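Long-range contacts in putative fimbrium anchoring subunit Fim4B (Bacteroides ovatus, PDB 5CAG), which probably serves as the anchoring subunit of a fimbrium and is predicted to be an outer-membrane lipoprotein: residues R38-P43 with K50-L55; W112-L117 with F201-K206; F149-K154 with D281-D286. All coordinates share one frame; numbering follows the deposited sequence.

Contact 1 (R38-P43 with K50-L55). With SO4 (sulfate ion), chain C.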
loop_
_atom_site.group_PDB
_atom_site.type_symbol
_atom_site.label_atom_id
_atom_site.label_comp_id
_atom_site.label_asym_id
_atom_site.label_seq_id
_atom_site.Cartn_x
_atom_site.Cartn_y
_atom_site.Cartn_z
ATOM N N ARG A 38 9.876 -11.392 -3.667
ATOM C CA ARG A 38 9.903 -12.485 -2.699
ATOM C C ARG A 38 8.701 -13.357 -2.969
ATOM O O ARG A 38 7.621 -12.822 -3.259
ATOM C CB ARG A 38 9.916 -11.991 -1.246
ATOM C CG ARG A 38 10.402 -13.071 -0.272
ATOM C CD ARG A 38 9.641 -12.963 1.019
ATOM N NE ARG A 38 10.270 -13.657 2.146
ATOM C CZ ARG A 38 10.060 -13.322 3.418
ATOM N NH1 ARG A 38 9.276 -12.291 3.721
ATOM N NH2 ARG A 38 10.655 -13.992 4.395
ATOM N N VAL A 39 8.892 -14.690 -2.964
ATOM C CA VAL A 39 7.843 -15.663 -3.257
ATOM C C VAL A 39 7.683 -16.582 -2.057
ATOM O O VAL A 39 8.666 -17.186 -1.604
ATOM C CB VAL A 39 8.124 -16.467 -4.552
ATOM C CG1 VAL A 39 6.963 -17.391 -4.879
ATOM C CG2 VAL A 39 8.448 -15.567 -5.744
ATOM N N ILE A 40 6.467 -16.673 -1.508
ATOM C CA ILE A 40 6.270 -17.566 -0.365
ATOM C C ILE A 40 5.155 -18.530 -0.681
ATOM O O ILE A 40 4.086 -18.120 -1.122
ATOM C CB ILE A 40 6.042 -16.880 1.007
ATOM C CG1 ILE A 40 7.036 -15.757 1.267
ATOM C CG2 ILE A 40 6.107 -17.908 2.129
ATOM C CD1 ILE A 40 6.529 -14.769 2.271
ATOM N N PHE A 41 5.413 -19.804 -0.430
ATOM C CA PHE A 41 4.488 -20.898 -0.622
ATOM C C PHE A 41 4.045 -21.430 0.740
ATOM O O PHE A 41 4.840 -22.076 1.412
ATOM C CB PHE A 41 5.188 -21.996 -1.428
ATOM C CG PHE A 41 5.173 -21.809 -2.922
ATOM C CD1 PHE A 41 6.079 -20.959 -3.541
ATOM C CD2 PHE A 41 4.289 -22.525 -3.717
ATOM C CE1 PHE A 41 6.087 -20.820 -4.929
ATOM C CE2 PHE A 41 4.289 -22.369 -5.100
ATOM C CZ PHE A 41 5.203 -21.535 -5.696
ATOM N N TYR A 42 2.814 -21.137 1.174
ATOM C CA TYR A 42 2.350 -21.631 2.464
ATOM C C TYR A 42 1.624 -22.962 2.245
ATOM O O TYR A 42 0.621 -23.009 1.527
ATOM C CB TYR A 42 1.463 -20.615 3.204
ATOM C CG TYR A 42 2.125 -19.280 3.462
ATOM C CD1 TYR A 42 2.050 -18.249 2.530
ATOM C CD2 TYR A 42 2.784 -19.029 4.658
ATOM C CE1 TYR A 42 2.640 -17.013 2.771
ATOM C CE2 TYR A 42 3.371 -17.792 4.911
ATOM C CZ TYR A 42 3.295 -16.787 3.965
ATOM O OH TYR A 42 3.895 -15.573 4.191
ATOM N N PRO A 43 2.135 -24.070 2.815
ATOM C CA PRO A 43 1.457 -25.349 2.625
ATOM C C PRO A 43 0.142 -25.381 3.391
ATOM O O PRO A 43 0.070 -24.858 4.510
ATOM C CB PRO A 43 2.468 -26.354 3.169
ATOM C CG PRO A 43 3.204 -25.605 4.192
ATOM C CD PRO A 43 3.313 -24.210 3.697
ATOM N N LYS A 50 6.891 -23.759 4.919
ATOM C CA LYS A 50 6.846 -22.650 3.981
ATOM C C LYS A 50 8.128 -22.574 3.141
ATOM O O LYS A 50 9.236 -22.518 3.679
ATOM C CB LYS A 50 6.521 -21.302 4.672
ATOM C CG LYS A 50 7.579 -20.682 5.578
ATOM C CD LYS A 50 7.538 -19.151 5.455
ATOM C CE LYS A 50 8.715 -18.454 6.097
ATOM N NZ LYS A 50 8.544 -16.983 6.098
ATOM N N VAL A 51 7.952 -22.628 1.813
ATOM C CA VAL A 51 9.010 -22.530 0.809
ATOM C C VAL A 51 9.055 -21.065 0.415
ATOM O O VAL A 51 8.080 -20.506 -0.092
ATOM C CB VAL A 51 8.800 -23.499 -0.379
ATOM C CG1 VAL A 51 9.942 -23.411 -1.391
ATOM C CG2 VAL A 51 8.621 -24.932 0.119
ATOM N N ASP A 52 10.179 -20.436 0.734
ATOM C CA ASP A 52 10.449 -19.014 0.593
ATOM C C ASP A 52 11.645 -18.793 -0.313
ATOM O O ASP A 52 12.645 -19.493 -0.162
ATOM C CB ASP A 52 10.745 -18.508 2.016
ATOM C CG ASP A 52 11.083 -17.049 2.206
ATOM O OD1 ASP A 52 11.917 -16.523 1.434
ATOM O OD2 ASP A 52 10.631 -16.472 3.211
ATOM N N LYS A 53 11.565 -17.819 -1.230
ATOM C CA LYS A 53 12.689 -17.484 -2.109
ATOM C C LYS A 53 12.609 -16.055 -2.657
ATOM O O LYS A 53 11.526 -15.568 -2.963
ATOM C CB LYS A 53 12.828 -18.467 -3.288
ATOM C CG LYS A 53 14.281 -18.593 -3.765
ATOM C CD LYS A 53 14.461 -19.281 -5.112
ATOM C CE LYS A 53 15.880 -19.102 -5.601
ATOM N NZ LYS A 53 16.146 -19.839 -6.864
ATOM N N TYR A 54 13.774 -15.389 -2.762
ATOM C CA TYR A 54 13.929 -14.071 -3.369
ATOM C C TYR A 54 14.371 -14.347 -4.795
ATOM O O TYR A 54 15.225 -15.222 -5.015
ATOM C CB TYR A 54 14.918 -13.187 -2.591
ATOM C CG TYR A 54 14.423 -12.755 -1.225
ATOM C CD1 TYR A 54 14.597 -13.565 -0.111
ATOM C CD2 TYR A 54 13.798 -11.530 -1.046
ATOM C CE1 TYR A 54 14.136 -13.176 1.145
ATOM C CE2 TYR A 54 13.346 -11.121 0.209
ATOM C CZ TYR A 54 13.511 -11.953 1.302
ATOM O OH TYR A 54 13.068 -11.564 2.543
ATOM N N LEU A 55 13.715 -13.682 -5.762
ATOM C CA LEU A 55 13.907 -13.886 -7.197
ATOM C C LEU A 55 14.197 -12.621 -7.961
ATOM O O LEU A 55 13.873 -11.525 -7.492
ATOM C CB LEU A 55 12.623 -14.484 -7.783
ATOM C CG LEU A 55 12.441 -15.975 -7.728
ATOM C CD1 LEU A 55 11.233 -16.360 -8.532
ATOM C CD2 LEU A 55 13.667 -16.709 -8.274
HETATM S S SO4 C . 16.125 -23.441 -4.581
HETATM O O1 SO4 C . 16.891 -24.441 -3.831
HETATM O O2 SO4 C . 16.873 -22.178 -4.589
HETATM O O3 SO4 C . 15.950 -23.886 -5.966
HETATM O O4 SO4 C . 14.807 -23.265 -3.936
#
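Arg-38 and Tyr-54 face each other as a non-hydrogen-bonded pair of an antiparallel hairpin, and the arginine makes the largest contribution. Its CB lies beside the tyrosine ring, and CG makes a CH-pi contact over the face, 3.6 Å from the centroid of the Tyr-54 ring. With CG anti to the backbone N (chi1 -161°) and a bend at chi2, the long aliphatic stem can lie on the ring while the guanidinium reaches a carboxylate. CD nears the phenol end, where Tyr-54 OH lies over the centre of one guanidinium face, with Ile-40 CD1 toward the rim of the opposite face. NH2 lies 2.7 Å from Asp-52 OD2 in a salt bridge whose hydrogen bond is bent (123°) and weak; another weak but nearly straight bond joins NE to Asp-52 OD1 (3.4 Å). The two planes stand 66° apart. Lys-50 NZ, 3.6 Å from Asp-52 OD2, shares the carboxylate, which probably offsets the like charges. NH2 also pairs with Glu-86, and NH1 with Tyr-74 OH. Four backbone hydrogen bonds tie Val-39 to Lys-53 and Phe-41 to Val-51. The face bearing Val-39 and Phe-41 packs against Met-62 of strand 59-62, while strand 67-75 pairs with the other edge of strand 36-43.

Contact 2 (W112-L117 with F201-K206); sequences WSPDSL and FFTAFK
Ser-113 starts the contact with its CB, 3.3 Å from Thr-203 OG1, as the loop reaches strand 197-205. Pro-114 follows and does most of the work. Its ring slides past the threonine side chain in the opposite direction, CD reaching both OG1 and the backbone O of Thr-203. Proline suits an extended loop here, since it offers a compact apolar ring and has no N-H to satisfy, while its carbonyl remains an acceptor. Thr-203 OG1 donates to Pro-114 O at 2.7 Å, with the donor tilted 20° from the carbonyl plane; chi1 of 60° sets the hydroxyl between its own backbone N and carbonyl carbon, pointing at the loop. In this member of the FimB/Mfa2 family of the fimbrillin superfamily, the loop between strands 93-96 and 118-127 thus packs its side chains on strand 197-205. Further round the same proline ring, CB lies over one face of Phe-205, 4.1 Å from the ring centroid, as a CH-pi contact. After Asp-115 turns aside to bond the backbone N atoms of Glu-79 and Ile-81, Leu-117 brings CD2 within 3.8 Å of Phe-205 CE1, its branched end suited to an apolar site that Ile-81 and Ala-94 also line.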
loop_
_atom_site.group_PDB
_atom_site.type_symbol
_atom_site.label_atom_id
_atom_site.label_comp_id
_atom_site.label_asym_id
_atom_site.label_seq_id
_atom_site.Cartn_x
_atom_site.Cartn_y
_atom_site.Cartn_z
ATOM N N TRP A 112 3.477 7.129 7.338
ATOM C CA TRP A 112 3.955 7.572 6.034
ATOM C C TRP A 112 3.106 7.025 4.911
ATOM O O TRP A 112 2.503 5.969 5.085
ATOM C CB TRP A 112 5.395 7.121 5.815
ATOM C CG TRP A 112 6.369 7.566 6.858
ATOM C CD1 TRP A 112 6.927 6.799 7.835
ATOM C CD2 TRP A 112 6.976 8.858 6.968
ATOM N NE1 TRP A 112 7.806 7.548 8.585
ATOM C CE2 TRP A 112 7.872 8.810 8.061
ATOM C CE3 TRP A 112 6.851 10.060 6.251
ATOM C CZ2 TRP A 112 8.633 9.915 8.451
ATOM C CZ3 TRP A 112 7.629 11.146 6.623
ATOM C CH2 TRP A 112 8.502 11.071 7.712
ATOM N N SER A 113 3.056 7.735 3.753
ATOM C CA SER A 113 2.327 7.266 2.559
ATOM C C SER A 113 3.076 6.079 1.970
ATOM O O SER A 113 4.313 6.078 1.977
ATOM C CB SER A 113 2.149 8.362 1.505
ATOM O OG SER A 113 2.803 9.576 1.842
ATOM N N PRO A 114 2.352 5.015 1.568
ATOM C CA PRO A 114 3.029 3.819 1.072
ATOM C C PRO A 114 3.636 4.024 -0.300
ATOM O O PRO A 114 3.002 4.632 -1.150
ATOM C CB PRO A 114 1.906 2.790 1.030
ATOM C CG PRO A 114 0.686 3.569 0.841
ATOM C CD PRO A 114 0.891 4.814 1.615
ATOM N N ASP A 115 4.876 3.527 -0.514
ATOM C CA ASP A 115 5.506 3.617 -1.832
ATOM C C ASP A 115 4.974 2.453 -2.702
ATOM O O ASP A 115 4.011 1.801 -2.287
ATOM C CB ASP A 115 7.036 3.708 -1.777
ATOM C CG ASP A 115 7.773 2.661 -0.992
ATOM O OD1 ASP A 115 7.315 2.321 0.124
ATOM O OD2 ASP A 115 8.867 2.258 -1.440
ATOM N N SER A 116 5.493 2.246 -3.927
ATOM C CA SER A 116 4.872 1.253 -4.799
ATOM C C SER A 116 5.056 -0.196 -4.331
ATOM O O SER A 116 6.162 -0.622 -4.013
ATOM C CB SER A 116 5.335 1.430 -6.234
ATOM O OG SER A 116 4.922 2.720 -6.661
ATOM N N LEU A 117 3.919 -0.919 -4.233
ATOM C CA LEU A 117 3.853 -2.342 -3.866
ATOM C C LEU A 117 3.085 -3.089 -4.947
ATOM O O LEU A 117 2.047 -2.597 -5.432
ATOM C CB LEU A 117 3.229 -2.572 -2.482
ATOM C CG LEU A 117 3.237 -3.984 -1.940
ATOM C CD1 LEU A 117 4.643 -4.450 -1.519
ATOM C CD2 LEU A 117 2.319 -4.077 -0.807
ATOM N N PHE A 201 -0.077 15.685 -2.869
ATOM C CA PHE A 201 -0.033 14.357 -3.479
ATOM C C PHE A 201 0.129 13.337 -2.389
ATOM O O PHE A 201 0.932 13.559 -1.473
ATOM C CB PHE A 201 1.150 14.261 -4.457
ATOM C CG PHE A 201 1.046 15.154 -5.669
ATOM C CD1 PHE A 201 1.336 16.515 -5.583
ATOM C CD2 PHE A 201 0.682 14.636 -6.908
ATOM C CE1 PHE A 201 1.199 17.352 -6.702
ATOM C CE2 PHE A 201 0.559 15.476 -8.033
ATOM C CZ PHE A 201 0.826 16.825 -7.923
ATOM N N PHE A 202 -0.611 12.227 -2.462
ATOM C CA PHE A 202 -0.501 11.175 -1.465
ATOM C C PHE A 202 -0.906 9.838 -2.068
ATOM O O PHE A 202 -1.352 9.785 -3.215
ATOM C CB PHE A 202 -1.313 11.506 -0.202
ATOM C CG PHE A 202 -2.800 11.554 -0.383
ATOM C CD1 PHE A 202 -3.431 12.725 -0.791
ATOM C CD2 PHE A 202 -3.579 10.436 -0.134
ATOM C CE1 PHE A 202 -4.813 12.773 -0.968
ATOM C CE2 PHE A 202 -4.959 10.481 -0.321
ATOM C CZ PHE A 202 -5.569 11.654 -0.727
ATOM N N THR A 203 -0.704 8.752 -1.313
ATOM C CA THR A 203 -1.028 7.394 -1.750
ATOM C C THR A 203 -1.651 6.602 -0.624
ATOM O O THR A 203 -1.444 6.932 0.543
ATOM C CB THR A 203 0.225 6.655 -2.207
ATOM O OG1 THR A 203 1.132 6.582 -1.114
ATOM C CG2 THR A 203 0.884 7.275 -3.410
ATOM N N ALA A 204 -2.364 5.532 -0.969
ATOM C CA ALA A 204 -2.979 4.604 -0.034
ATOM C C ALA A 204 -3.129 3.246 -0.709
ATOM O O ALA A 204 -3.096 3.162 -1.941
ATOM C CB ALA A 204 -4.328 5.132 0.410
ATOM N N PHE A 205 -3.269 2.176 0.081
ATOM C CA PHE A 205 -3.481 0.853 -0.483
ATOM C C PHE A 205 -4.886 0.754 -1.042
ATOM O O PHE A 205 -5.795 1.465 -0.579
ATOM C CB PHE A 205 -3.246 -0.247 0.568
ATOM C CG PHE A 205 -1.794 -0.417 0.953
ATOM C CD1 PHE A 205 -0.860 -0.888 0.033
ATOM C CD2 PHE A 205 -1.350 -0.074 2.223
ATOM C CE1 PHE A 205 0.496 -1.013 0.384
ATOM C CE2 PHE A 205 0.004 -0.202 2.567
ATOM C CZ PHE A 205 0.913 -0.680 1.647
ATOM N N LYS A 206 -5.062 -0.114 -2.067
ATOM C CA LYS A 206 -6.372 -0.441 -2.661
ATOM C C LYS A 206 -7.262 -1.038 -1.563
ATOM O O LYS A 206 -6.747 -1.749 -0.684
ATOM C CB LYS A 206 -6.213 -1.459 -3.809
ATOM C CG LYS A 206 -5.900 -0.882 -5.165
ATOM C CD LYS A 206 -5.939 -1.974 -6.239
ATOM C CE LYS A 206 -5.613 -1.409 -7.605
ATOM N NZ LYS A 206 -5.200 -2.453 -8.571
#

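Contact 3 (F149-K154 with D281-D286); sequences FAVEAK and DKIEVD
A short parallel beta pairing joins strand 134-154 to the short, weakly bonded strand 283-284 near the C-terminal end of the modelled chain. Lys-154 stands at its centre and uses both backbone polar groups: its N donates to Ile-283 O at 2.8 Å, and its O accepts from Val-285 N at 2.9 Å. Both bonds are nearly straight, 167° and 176° at the hydrogen. One residue thus bonds to two that flank its partner Glu-284, the usual pattern of a parallel bridge. The side chains of Lys-154 and Glu-284 run side by side and point the same way, both extended beyond CG. Their methylene groups pack together, Lys-154 CB and CD each 4.0 Å from Glu-284 CG, before the charged ends meet in a salt bridge, Lys-154 NZ to Glu-284 OE2 at 3.4 Å. Long, flexible charged residues suit this exposed face, since their stems can pack while their tips remain polar. Ile-283 turns to the other, buried face. Its CG2 lies anti to the backbone N and meets Ala-153 CB at 3.6 Å, while CD1 touches Val-151 CG2 (4.1 Å), the two side chains crossing at about a right angle. Leu-277 and Phe-237 also pack on Ile-283, and Gln-245 binds Glu-284 O and Asp-286 N. A short parallel strand, apolar on one face and charged on the other, thus extends the beta structure beside strand 134-154 in this FimB/Mfa2-family fimbrillin fold.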
loop_
_atom_site.group_PDB
_atom_site.type_symbol
_atom_site.label_atom_id
_atom_site.label_comp_id
_atom_site.label_asym_id
_atom_site.label_seq_id
_atom_site.Cartn_x
_atom_site.Cartn_y
_atom_site.Cartn_z
ATOM N N PHE A 149 -4.708 16.522 -5.194
ATOM C CA PHE A 149 -5.796 17.495 -5.120
ATOM C C PHE A 149 -5.231 18.899 -5.039
ATOM O O PHE A 149 -4.032 19.100 -4.799
ATOM C CB PHE A 149 -6.729 17.227 -3.925
ATOM C CG PHE A 149 -6.124 17.568 -2.582
ATOM C CD1 PHE A 149 -6.238 18.850 -2.052
ATOM C CD2 PHE A 149 -5.422 16.616 -1.856
ATOM C CE1 PHE A 149 -5.643 19.175 -0.836
ATOM C CE2 PHE A 149 -4.857 16.942 -0.619
ATOM C CZ PHE A 149 -4.964 18.221 -0.125
ATOM N N ALA A 150 -6.114 19.869 -5.217
ATOM C CA ALA A 150 -5.798 21.275 -5.072
ATOM C C ALA A 150 -7.006 21.971 -4.451
ATOM O O ALA A 150 -8.142 21.664 -4.817
ATOM C CB ALA A 150 -5.429 21.887 -6.411
ATOM N N VAL A 151 -6.781 22.810 -3.433
ATOM C CA VAL A 151 -7.895 23.508 -2.826
ATOM C C VAL A 151 -7.492 24.964 -2.608
ATOM O O VAL A 151 -6.345 25.280 -2.290
ATOM C CB VAL A 151 -8.451 22.816 -1.568
ATOM C CG1 VAL A 151 -7.418 22.727 -0.467
ATOM C CG2 VAL A 151 -9.715 23.494 -1.068
ATOM N N GLU A 152 -8.437 25.844 -2.869
ATOM C CA GLU A 152 -8.255 27.273 -2.749
ATOM C C GLU A 152 -8.277 27.680 -1.273
ATOM O O GLU A 152 -9.171 27.242 -0.546
ATOM C CB GLU A 152 -9.382 27.933 -3.529
ATOM C CG GLU A 152 -9.073 29.298 -4.092
ATOM C CD GLU A 152 -10.276 29.826 -4.840
ATOM O OE1 GLU A 152 -10.564 29.295 -5.939
ATOM O OE2 GLU A 152 -10.981 30.705 -4.287
ATOM N N ALA A 153 -7.288 28.495 -0.823
ATOM C CA ALA A 153 -7.197 28.972 0.564
ATOM C C ALA A 153 -6.685 30.435 0.672
ATOM O O ALA A 153 -5.616 30.791 0.146
ATOM C CB ALA A 153 -6.323 28.048 1.376
ATOM N N LYS A 154 -7.470 31.272 1.380
ATOM C CA LYS A 154 -7.182 32.693 1.594
ATOM C C LYS A 154 -6.147 32.891 2.700
ATOM O O LYS A 154 -6.150 32.164 3.700
ATOM C CB LYS A 154 -8.481 33.451 1.945
ATOM C CG LYS A 154 -8.404 34.985 1.864
ATOM C CD LYS A 154 -9.742 35.669 2.212
ATOM C CE LYS A 154 -9.595 37.130 2.592
ATOM N NZ LYS A 154 -10.903 37.770 2.937
ATOM N N ASP A 281 -18.075 27.376 3.388
ATOM C CA ASP A 281 -16.946 26.596 3.923
ATOM C C ASP A 281 -15.575 26.974 3.307
ATOM O O ASP A 281 -14.666 26.141 3.308
ATOM C CB ASP A 281 -17.195 25.087 3.669
ATOM C CG ASP A 281 -18.464 24.483 4.250
ATOM O OD1 ASP A 281 -19.313 25.252 4.755
ATOM O OD2 ASP A 281 -18.641 23.249 4.134
ATOM N N LYS A 282 -15.411 28.201 2.790
ATOM C CA LYS A 282 -14.157 28.609 2.149
ATOM C C LYS A 282 -12.990 28.566 3.148
ATOM O O LYS A 282 -13.205 28.871 4.317
ATOM C CB LYS A 282 -14.320 30.004 1.525
ATOM C CG LYS A 282 -14.478 29.968 -0.007
ATOM C CD LYS A 282 -15.393 31.066 -0.601
ATOM C CE LYS A 282 -15.046 32.532 -0.359
ATOM N NZ LYS A 282 -16.152 33.446 -0.783
ATOM N N ILE A 283 -11.783 28.135 2.734
ATOM C CA ILE A 283 -10.685 28.104 3.714
ATOM C C ILE A 283 -10.063 29.495 3.817
ATOM O O ILE A 283 -9.600 30.046 2.816
ATOM C CB ILE A 283 -9.606 27.015 3.420
ATOM C CG1 ILE A 283 -10.158 25.614 3.668
ATOM C CG2 ILE A 283 -8.361 27.219 4.271
ATOM C CD1 ILE A 283 -9.520 24.558 2.846
ATOM N N GLU A 284 -10.032 30.047 5.026
ATOM C CA GLU A 284 -9.371 31.322 5.244
ATOM C C GLU A 284 -8.483 31.241 6.462
ATOM O O GLU A 284 -8.965 30.919 7.545
ATOM C CB GLU A 284 -10.377 32.471 5.394
ATOM C CG GLU A 284 -9.723 33.804 5.753
ATOM C CD GLU A 284 -10.543 35.071 5.589
ATOM O OE1 GLU A 284 -11.733 34.990 5.199
ATOM O OE2 GLU A 284 -9.966 36.161 5.808
ATOM N N VAL A 285 -7.197 31.559 6.292
ATOM C CA VAL A 285 -6.245 31.621 7.402
ATOM C C VAL A 285 -6.319 33.045 7.976
ATOM O O VAL A 285 -6.130 34.030 7.247
ATOM C CB VAL A 285 -4.805 31.201 7.022
ATOM C CG1 VAL A 285 -3.863 31.352 8.209
ATOM C CG2 VAL A 285 -4.780 29.771 6.505
ATOM N N ASP A 286 -6.648 33.148 9.269
ATOM C CA ASP A 286 -6.782 34.439 9.932
ATOM C C ASP A 286 -5.416 34.957 10.333
ATOM O O ASP A 286 -4.603 34.192 10.858
ATOM C CB ASP A 286 -7.717 34.327 11.142
ATOM C CG ASP A 286 -9.093 33.789 10.790
ATOM O OD1 ASP A 286 -9.807 34.447 9.987
ATOM O OD2 ASP A 286 -9.454 32.709 11.304
#

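The three contacts are spread along an elongated, strand-rich chain and follow one another at roughly equal spacing. Contact 2 lies near the middle, its centre about 25 Å from the centre of contact 1 and about 25 Å from that of contact 3; the centres of contacts 1 and 3 are about 49 Å apart, on opposite sides of the chain's centre. Contacts 2 and 3 touch directly, Phe-202 CE1 packing on Phe-149 CD2 at 4.0 Å, because strands 197-205 and 134-154 are neighbours. Contact 1 closes before either of the others opens, whereas the segments of contacts 2 and 3 alternate. The sulfate at contact 1, probably from the crystallisation liquor, is held weakly by Lys-53 NZ, which also bonds Glu-61 O.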